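PDB 5CEC: Bd3459 from Bdellovibrio bacteriovorus, which is a predatory endopeptidase of the peptidase S13 family, probably cutting peptides of the prey cell wall during invasion, and is bound here by its ankyrin-repeat immunity protein Bd3460. Local coordinates for residues D113-R118 with W149-K154; P155-T160 with N248-N253. The protein carries 1 engineered substitution. All coordinates share one frame; numbering follows the deposited sequence.

From the N terminus the chain first lays down strand 40-48 of the antiparallel sheet and then helix 72-84. It then enters a mixed sheet through strands 91-98 and 104-109. Contact 1 follows and closes a loop of 30 residues, which holds helix 118-130 and strand 135-141. Contact 2 opens directly afterwards, at Pro155. It closes a longer loop of 87 residues, from helix 167-182 through strands 212-218 and 231-236 to helix 240-250. The two loops run in series and do not cross. Side chains of 248-253 also reach the backbone of 149-154, so the mixed sheet's loops are tied to the junction of helices 240-250 and 253-262.

Contact 1: D113-R118 with W149-K154; sequences DPLFGR and WLAEEK. With SO4 (sulfate ion), chain E; SO4 (sulfate ion), chain H.
The start of helix 118-130 meets the loop 149-154 here, with Gly117 at the N-cap position and Arg118 packed against Trp149. Arg118 N gives a hydrogen bond to Trp149 O at 2.9 Å. Arg118 CA sits over the face of the Trp149 six-membered ring, 3.6 Å from its centroid and directly over the ring centre. This is a CH-pi contact. CB and CG of the arginine continue along the same face.

The side chain starts with CG anti to the backbone N and then bends at chi3 (-58°). The bend turns the guanidinium to Glu153. NE reaches Glu153 OE2 at 2.8 Å and NH2 reaches OE1 at 2.9 Å. Each oxygen uses its syn lone pair. The two flat groups are 21° apart, nearly coplanar, so this side-on salt bridge fixes the rotation of both.

Helix 118-130 is the helical link of a beta-alpha-beta crossover between the parallel neighbours 104-109 and 135-141. Loop 149-154 follows the second strand, and a type I turn from Leu150 to Glu153 brings Glu153 back to the arginine.

A sulfate, probably from the crystallisation liquor, sits beyond the guanidinium. Arg118 NH1 binds its O1 at 2.9 Å, and Trp149 NE1 binds its O3 at 2.9 Å. Trp149 NE1 also lies over one face of the guanidinium, whose plane is turned 60° from the indole. Tyr190 makes a cation-pi contact with Arg118.

Further back along the segment, Leu115 CD1 packs on Glu152 CG at 3.3 Å, the two side chains crossing at about a right angle. The Glu152 carboxylate is held by a salt bridge to Arg246 and by Asn119.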
ATOM      1  N   ASP A 113       0.275 -19.242  -7.449  1.00 14.37           N
ATOM      2  CA  ASP A 113       1.082 -18.005  -7.364  1.00 15.17           C
ATOM      3  C   ASP A 113       0.069 -16.850  -7.258  1.00 13.72           C
ATOM      4  O   ASP A 113      -0.765 -16.680  -8.153  1.00 15.27           O
ATOM      5  CB  ASP A 113       1.960 -17.910  -8.628  1.00 14.23           C
ATOM      6  CG  ASP A 113       2.836 -16.689  -8.688  1.00 15.25           C
ATOM      7  OD1 ASP A 113       2.608 -15.686  -7.986  1.00 16.64           O
ATOM      8  OD2 ASP A 113       3.793 -16.768  -9.487  1.00 17.17           O
ATOM      9  N   PRO A 114       0.186 -16.025  -6.207  1.00 14.22           N
ATOM     10  CA  PRO A 114      -0.779 -14.937  -5.951  1.00 14.88           C
ATOM     11  C   PRO A 114      -0.395 -13.612  -6.556  1.00 14.71           C
ATOM     12  O   PRO A 114      -1.001 -12.596  -6.240  1.00 14.70           O
ATOM     13  CB  PRO A 114      -0.779 -14.842  -4.419  1.00 15.27           C
ATOM     14  CG  PRO A 114       0.631 -15.141  -4.079  1.00 15.74           C
ATOM     15  CD  PRO A 114       1.080 -16.211  -5.055  1.00 14.97           C
ATOM     16  N   LEU A 115       0.609 -13.624  -7.432  1.00 14.38           N
ATOM     17  CA  LEU A 115       1.045 -12.424  -8.142  1.00 15.02           C
ATOM     18  C   LEU A 115       1.276 -12.727  -9.605  1.00 15.22           C
ATOM     19  O   LEU A 115       2.249 -12.277 -10.194  1.00 17.66           O
ATOM     20  CB  LEU A 115       2.279 -11.832  -7.446  1.00 16.27           C
ATOM     21  CG  LEU A 115       2.819 -10.489  -7.914  1.00 17.97           C
ATOM     22  CD1 LEU A 115       1.691  -9.505  -8.145  1.00 18.86           C
ATOM     23  CD2 LEU A 115       3.871  -9.940  -6.959  1.00 18.15           C
ATOM     24  N   PHE A 116       0.331 -13.443 -10.196  1.00 14.73           N
ATOM     25  CA  PHE A 116       0.440 -13.887 -11.585  1.00 14.66           C
ATOM     26  C   PHE A 116      -0.604 -13.109 -12.366  1.00 15.34           C
ATOM     27  O   PHE A 116      -1.788 -13.456 -12.370  1.00 15.90           O
ATOM     28  CB  PHE A 116       0.281 -15.402 -11.721  1.00 14.56           C
ATOM     29  CG  PHE A 116       0.946 -15.983 -12.922  1.00 14.34           C
ATOM     30  CD1 PHE A 116       0.734 -15.461 -14.179  1.00 16.09           C
ATOM     31  CD2 PHE A 116       1.814 -17.048 -12.810  1.00 15.22           C
ATOM     32  CE1 PHE A 116       1.345 -15.993 -15.297  1.00 16.79           C
ATOM     33  CE2 PHE A 116       2.435 -17.596 -13.941  1.00 16.30           C
ATOM     34  CZ  PHE A 116       2.203 -17.054 -15.167  1.00 15.59           C
ATOM     35  N   GLY A 117      -0.133 -12.047 -13.005  1.00 15.08           N
ATOM     36  CA  GLY A 117      -0.971 -11.167 -13.791  1.00 16.05           C
ATOM     37  C   GLY A 117      -0.219 -10.718 -15.024  1.00 14.73           C
ATOM     38  O   GLY A 117       0.572 -11.477 -15.604  1.00 15.44           O
ATOM     39  N   ARG A 118      -0.434  -9.464 -15.399  1.00 14.92           N
ATOM     40  CA  ARG A 118       0.259  -8.868 -16.554  1.00 15.05           C
ATOM     41  C   ARG A 118       1.746  -9.137 -16.572  1.00 15.28           C
ATOM     42  O   ARG A 118       2.277  -9.613 -17.580  1.00 15.51           O
ATOM     43  CB  ARG A 118       0.016  -7.335 -16.573  1.00 16.55           C
ATOM     44  CG  ARG A 118       0.705  -6.623 -17.742  1.00 16.71           C
ATOM     45  CD  ARG A 118       0.905  -5.139 -17.456  1.00 18.65           C
ATOM     46  NE  ARG A 118      -0.350  -4.455 -17.186  1.00 18.65           N
ATOM     47  CZ  ARG A 118      -1.207  -4.009 -18.119  1.00 18.89           C
ATOM     48  NH1 ARG A 118      -1.002  -4.216 -19.413  1.00 20.38           N
ATOM     49  NH2 ARG A 118      -2.272  -3.344 -17.733  1.00 22.35           N
ATOM     50  N   TRP A 149      -5.140 -10.245 -14.562  1.00 15.90           N
ATOM     51  CA  TRP A 149      -4.284  -9.368 -15.303  1.00 16.49           C
ATOM     52  C   TRP A 149      -3.820  -8.155 -14.509  1.00 16.25           C
ATOM     53  O   TRP A 149      -2.628  -7.809 -14.519  1.00 16.51           O
ATOM     54  CB  TRP A 149      -4.978  -8.926 -16.591  1.00 16.91           C
ATOM     55  CG  TRP A 149      -4.080  -8.402 -17.622  1.00 17.86           C
ATOM     56  CD1 TRP A 149      -4.022  -7.122 -18.096  1.00 18.35           C
ATOM     57  CD2 TRP A 149      -3.102  -9.136 -18.349  1.00 18.23           C
ATOM     58  NE1 TRP A 149      -3.052  -7.018 -19.067  1.00 18.95           N
ATOM     59  CE2 TRP A 149      -2.484  -8.243 -19.257  1.00 17.98           C
ATOM     60  CE3 TRP A 149      -2.694 -10.469 -18.354  1.00 18.59           C
ATOM     61  CZ2 TRP A 149      -1.464  -8.639 -20.128  1.00 19.05           C
ATOM     62  CZ3 TRP A 149      -1.692 -10.853 -19.229  1.00 18.92           C
ATOM     63  CH2 TRP A 149      -1.090  -9.949 -20.102  1.00 18.59           C
ATOM     64  N   LEU A 150      -4.760  -7.535 -13.794  1.00 16.22           N
ATOM     65  CA  LEU A 150      -4.498  -6.310 -13.036  1.00 17.74           C
ATOM     66  C   LEU A 150      -4.085  -6.590 -11.568  1.00 17.74           C
ATOM     67  O   LEU A 150      -4.219  -5.719 -10.702  1.00 18.22           O
ATOM     68  CB  LEU A 150      -5.697  -5.348 -13.126  1.00 20.18           C
ATOM     69  CG  LEU A 150      -6.062  -4.918 -14.542  1.00 21.57           C
ATOM     70  CD1 LEU A 150      -7.279  -4.012 -14.483  1.00 24.68           C
ATOM     71  CD2 LEU A 150      -4.921  -4.234 -15.283  1.00 23.14           C
ATOM     72  N   ALA A 151      -3.502  -7.766 -11.316  1.00 16.96           N
ATOM     73  CA  ALA A 151      -3.137  -8.172  -9.936  1.00 17.71           C
ATOM     74  C   ALA A 151      -2.354  -7.121  -9.147  1.00 17.53           C
ATOM     75  O   ALA A 151      -2.485  -7.059  -7.940  1.00 18.97           O
ATOM     76  CB  ALA A 151      -2.336  -9.453  -9.992  1.00 18.89           C
ATOM     77  N   GLU A 152      -1.464  -6.388  -9.821  1.00 17.66           N
ATOM     78  CA  GLU A 152      -0.638  -5.349  -9.223  1.00 19.55           C
ATOM     79  C   GLU A 152      -1.032  -3.938  -9.527  1.00 18.74           C
ATOM     80  O   GLU A 152      -0.216  -3.033  -9.323  1.00 20.31           O
ATOM     81  CB  GLU A 152       0.745  -5.382  -9.872  1.00 26.69           C
ATOM     82  CG  GLU A 152       1.470  -6.611  -9.741  1.00 28.30           C
ATOM     83  CD  GLU A 152       2.909  -6.423 -10.122  1.00 20.80           C
ATOM     84  OE1 GLU A 152       3.646  -5.906  -9.296  1.00 20.08           O
ATOM     85  OE2 GLU A 152       3.262  -6.873 -11.204  1.00 18.50           O
ATOM     86  N   GLU A 153      -2.242  -3.741 -10.016  1.00 18.92           N
ATOM     87  CA  GLU A 153      -2.661  -2.453 -10.535  1.00 19.49           C
ATOM     88  C   GLU A 153      -4.014  -2.071  -9.971  1.00 19.74           C
ATOM     89  O   GLU A 153      -4.734  -2.885  -9.437  1.00 19.50           O
ATOM     90  CB  GLU A 153      -2.671  -2.510 -12.077  1.00 19.62           C
ATOM     91  CG  GLU A 153      -1.282  -2.664 -12.667  1.00 20.03           C
ATOM     92  CD  GLU A 153      -1.292  -3.115 -14.113  1.00 21.86           C
ATOM     93  OE1 GLU A 153      -2.004  -2.501 -14.948  1.00 23.82           O
ATOM     94  OE2 GLU A 153      -0.577  -4.081 -14.416  1.00 21.13           O
ATOM     95  N   LYS A 154      -4.358  -0.812 -10.115  1.00 20.65           N
ATOM     96  CA  LYS A 154      -5.642  -0.295  -9.712  1.00 20.35           C
ATOM     97  C   LYS A 154      -6.639  -0.755 -10.754  1.00 20.40           C
ATOM     98  O   LYS A 154      -6.295  -0.752 -11.953  1.00 22.76           O
ATOM     99  CB  LYS A 154      -5.607   1.228  -9.687  1.00 21.55           C
ATOM    100  CG  LYS A 154      -4.563   1.748  -8.742  1.00 24.46           C
ATOM    101  CD  LYS A 154      -4.606   3.227  -8.625  1.00 27.36           C
ATOM    102  CE  LYS A 154      -3.590   3.620  -7.592  1.00 29.88           C
ATOM    103  NZ  LYS A 154      -3.483   5.080  -7.500  1.00 31.55           N
TER
HETATM  104  S   SO4 E 503      -3.381  -3.916 -22.032  1.00 32.41           S
HETATM  105  O1  SO4 E 503      -2.654  -2.836 -21.312  1.00 31.28           O
HETATM  106  O2  SO4 E 503      -4.692  -3.442 -22.517  1.00 37.54           O
HETATM  107  O3  SO4 E 503      -3.432  -5.174 -21.274  1.00 35.62           O
HETATM  108  O4  SO4 E 503      -2.618  -4.309 -23.276  1.00 36.61           O
HETATM  109  S   SO4 H 301      -2.075   6.099 -11.025  1.00 33.55           S
HETATM  110  O1  SO4 H 301      -0.744   6.470 -11.595  1.00 39.33           O
HETATM  111  O2  SO4 H 301      -2.280   6.741  -9.698  1.00 30.89           O
HETATM  112  O3  SO4 H 301      -3.130   6.518 -11.952  1.00 32.99           O
HETATM  113  O4  SO4 H 301      -2.069   4.609 -10.912  1.00 36.39           O

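Contact 2: P155-T160 with N248-N253; sequences PMIGGT and NNQSNN. With SO4 (sulfate ion), chain C.
Two amides carry this contact, those of Asn253 and Gln250. Over one face of the Asn253 amide lies Ile157 O, 3.2 Å from CG. At its edge, ND2 gives a nearly straight hydrogen bond (173°) to Gly159 O at 2.9 Å, with the acceptor in the amide plane. Asn253 OD1 takes a hydrogen bond from Lys73. The Gln250 amide has Ile157 CG1 and CD1 across one face, with CD1 3.5 Å from NE2. At its edge NE2 donates to Glu152 O. OE1 accepts from Asn252 ND2 at 2.8 Å, with the donor tilted from the glutamine amide plane. Both ends of the glutamine amide are thus held, which fixes its flat face against the isoleucine.

Ile157 has CG1 beside its backbone N (chi1 -70°), which lays that branch on Gln250. The other branch, CG2, meets Gln250 O at 3.4 Å. Ile157 O itself accepts from Asn253 N at 2.8 Å. Asn252 is the N-cap of helix 253-262: its OD1 accepts from Ile255 N, while ND2 also reaches Ala151 O.

Ser251 leaves helix 240-250 with positive phi. Its OG binds a sulfate O3 at 2.7 Å and has weak bonds to Ser70, Lys73 and Lys357. Ser251-Asn252-Asn253 fits the SxN motif beside an SxxK pair, consistent with the active-site cleft of the penicillin-binding protein and beta-lactamase clan.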
ATOM      1  N   PRO A 155      -7.847  -1.156 -10.368  1.00 20.44           N
ATOM      2  CA  PRO A 155      -8.423  -1.065  -9.026  1.00 18.93           C
ATOM      3  C   PRO A 155      -8.293  -2.315  -8.162  1.00 19.29           C
ATOM      4  O   PRO A 155      -8.923  -2.384  -7.102  1.00 19.88           O
ATOM      5  CB  PRO A 155      -9.901  -0.822  -9.338  1.00 19.87           C
ATOM      6  CG  PRO A 155     -10.126  -1.623 -10.565  1.00 21.82           C
ATOM      7  CD  PRO A 155      -8.868  -1.513 -11.367  1.00 22.55           C
ATOM      8  N   MET A 156      -7.497  -3.311  -8.560  1.00 19.27           N
ATOM      9  CA  MET A 156      -7.414  -4.532  -7.768  1.00 18.25           C
ATOM     10  C   MET A 156      -6.635  -4.348  -6.475  1.00 17.50           C
ATOM     11  O   MET A 156      -6.875  -5.070  -5.502  1.00 19.86           O
ATOM     12  CB  MET A 156      -6.780  -5.665  -8.568  1.00 19.28           C
ATOM     13  CG  MET A 156      -7.556  -6.034  -9.805  1.00 19.68           C
ATOM     14  SD  MET A 156      -7.126  -7.707 -10.342  1.00 22.50           S
ATOM     15  CE  MET A 156      -8.229  -8.608  -9.295  1.00 22.30           C
ATOM     16  N   ILE A 157      -5.683  -3.431  -6.458  1.00 17.21           N
ATOM     17  CA  ILE A 157      -4.904  -3.159  -5.248  1.00 17.76           C
ATOM     18  C   ILE A 157      -5.857  -2.883  -4.070  1.00 16.91           C
ATOM     19  O   ILE A 157      -5.714  -3.446  -2.978  1.00 17.85           O
ATOM     20  CB  ILE A 157      -3.931  -1.964  -5.440  1.00 18.74           C
ATOM     21  CG1 ILE A 157      -2.788  -2.324  -6.404  1.00 19.24           C
ATOM     22  CG2 ILE A 157      -3.357  -1.494  -4.103  1.00 18.24           C
ATOM     23  CD1 ILE A 157      -2.084  -1.135  -7.006  1.00 19.84           C
ATOM     24  N   GLY A 158      -6.840  -2.025  -4.308  1.00 16.72           N
ATOM     25  CA  GLY A 158      -7.729  -1.582  -3.224  1.00 18.61           C
ATOM     26  C   GLY A 158      -9.143  -2.117  -3.305  1.00 19.19           C
ATOM     27  O   GLY A 158      -9.998  -1.716  -2.506  1.00 23.52           O
ATOM     28  N   GLY A 159      -9.404  -3.010  -4.256  1.00 21.08           N
ATOM     29  CA  GLY A 159     -10.751  -3.484  -4.527  1.00 23.47           C
ATOM     30  C   GLY A 159     -11.113  -4.741  -3.793  1.00 19.99           C
ATOM     31  O   GLY A 159     -10.335  -5.283  -3.000  1.00 20.89           O
ATOM     32  N   THR A 160     -12.331  -5.201  -4.052  1.00 22.40           N
ATOM     33  CA  THR A 160     -12.821  -6.457  -3.502  1.00 23.75           C
ATOM     34  C   THR A 160     -12.258  -7.544  -4.404  1.00 22.33           C
ATOM     35  O   THR A 160     -12.582  -7.606  -5.577  1.00 25.73           O
ATOM     36  CB  THR A 160     -14.360  -6.502  -3.491  1.00 26.69           C
ATOM     37  OG1 THR A 160     -14.827  -5.487  -2.601  1.00 31.29           O
ATOM     38  CG2 THR A 160     -14.842  -7.860  -3.027  1.00 29.96           C
ATOM     39  N   ASN A 248       2.832  -5.495   0.796  1.00 12.22           N
ATOM     40  CA  ASN A 248       2.844  -4.568   1.917  1.00 12.70           C
ATOM     41  C   ASN A 248       3.316  -3.160   1.536  1.00 13.34           C
ATOM     42  O   ASN A 248       3.087  -2.220   2.291  1.00 14.67           O
ATOM     43  CB  ASN A 248       3.638  -5.143   3.083  1.00 13.46           C
ATOM     44  CG  ASN A 248       2.923  -6.289   3.739  1.00 13.43           C
ATOM     45  OD1 ASN A 248       1.682  -6.279   3.817  1.00 13.82           O
ATOM     46  ND2 ASN A 248       3.678  -7.293   4.188  1.00 14.45           N
ATOM     47  N   ASN A 249       3.929  -3.006   0.357  1.00 13.24           N
ATOM     48  CA  ASN A 249       4.241  -1.666  -0.152  1.00 14.34           C
ATOM     49  C   ASN A 249       2.949  -1.029  -0.703  1.00 13.65           C
ATOM     50  O   ASN A 249       2.638   0.133  -0.372  1.00 14.69           O
ATOM     51  CB  ASN A 249       5.268  -1.709  -1.296  1.00 14.14           C
ATOM     52  CG  ASN A 249       6.708  -1.750  -0.840  1.00 15.08           C
ATOM     53  OD1 ASN A 249       7.023  -1.602   0.326  1.00 15.88           O
ATOM     54  ND2 ASN A 249       7.605  -1.971  -1.806  1.00 15.24           N
ATOM     55  N   GLN A 250       2.234  -1.807  -1.516  1.00 13.23           N
ATOM     56  CA  GLN A 250       1.042  -1.314  -2.222  1.00 13.65           C
ATOM     57  C   GLN A 250      -0.199  -1.325  -1.342  1.00 14.49           C
ATOM     58  O   GLN A 250      -1.140  -0.607  -1.614  1.00 16.12           O
ATOM     59  CB  GLN A 250       0.741  -2.216  -3.409  1.00 15.46           C
ATOM     60  CG  GLN A 250       1.775  -2.244  -4.505  1.00 15.82           C
ATOM     61  CD  GLN A 250       1.237  -3.000  -5.672  1.00 16.36           C
ATOM     62  OE1 GLN A 250       0.821  -4.159  -5.553  1.00 16.36           O
ATOM     63  NE2 GLN A 250       1.233  -2.361  -6.828  1.00 16.85           N
ATOM     64  N   SER A 251      -0.231  -2.200  -0.337  1.00 13.50           N
ATOM     65  CA  SER A 251      -1.448  -2.606   0.365  1.00 13.59           C
ATOM     66  C   SER A 251      -2.350  -3.394  -0.603  1.00 13.66           C
ATOM     67  O   SER A 251      -3.529  -3.110  -0.788  1.00 15.06           O
ATOM     68  CB  SER A 251      -2.180  -1.449   1.001  1.00 13.63           C
ATOM     69  OG  SER A 251      -3.000  -1.973   2.043  1.00 14.97           O
ATOM     70  N   ASN A 252      -1.789  -4.428  -1.209  1.00 13.78           N
ATOM     71  CA  ASN A 252      -2.427  -5.122  -2.321  1.00 12.97           C
ATOM     72  C   ASN A 252      -3.437  -6.172  -1.826  1.00 13.23           C
ATOM     73  O   ASN A 252      -3.040  -7.228  -1.320  1.00 13.59           O
ATOM     74  CB  ASN A 252      -1.357  -5.779  -3.215  1.00 13.26           C
ATOM     75  CG  ASN A 252      -1.936  -6.342  -4.458  1.00 13.67           C
ATOM     76  OD1 ASN A 252      -2.943  -7.064  -4.406  1.00 14.11           O
ATOM     77  ND2 ASN A 252      -1.334  -6.011  -5.581  1.00 15.00           N
ATOM     78  N   ASN A 253      -4.723  -5.881  -2.005  1.00 13.78           N
ATOM     79  CA  ASN A 253      -5.780  -6.791  -1.547  1.00 13.39           C
ATOM     80  C   ASN A 253      -5.752  -8.133  -2.273  1.00 13.67           C
ATOM     81  O   ASN A 253      -6.039  -9.167  -1.655  1.00 14.57           O
ATOM     82  CB  ASN A 253      -7.138  -6.153  -1.724  1.00 14.46           C
ATOM     83  CG  ASN A 253      -7.371  -5.010  -0.785  1.00 14.99           C
ATOM     84  OD1 ASN A 253      -6.592  -4.711   0.115  1.00 15.73           O
ATOM     85  ND2 ASN A 253      -8.483  -4.337  -1.011  1.00 16.29           N
TER
HETATM   86  S   SO4 C 501      -3.956   1.350   2.883  1.00 22.64           S
HETATM   87  O1  SO4 C 501      -3.823   2.120   1.611  1.00 26.41           O
HETATM   88  O2  SO4 C 501      -4.561   2.141   3.966  1.00 27.93           O
HETATM   89  O3  SO4 C 501      -4.724   0.051   2.561  1.00 25.56           O
HETATM   90  O4  SO4 C 501      -2.631   0.866   3.300  1.00 24.06           O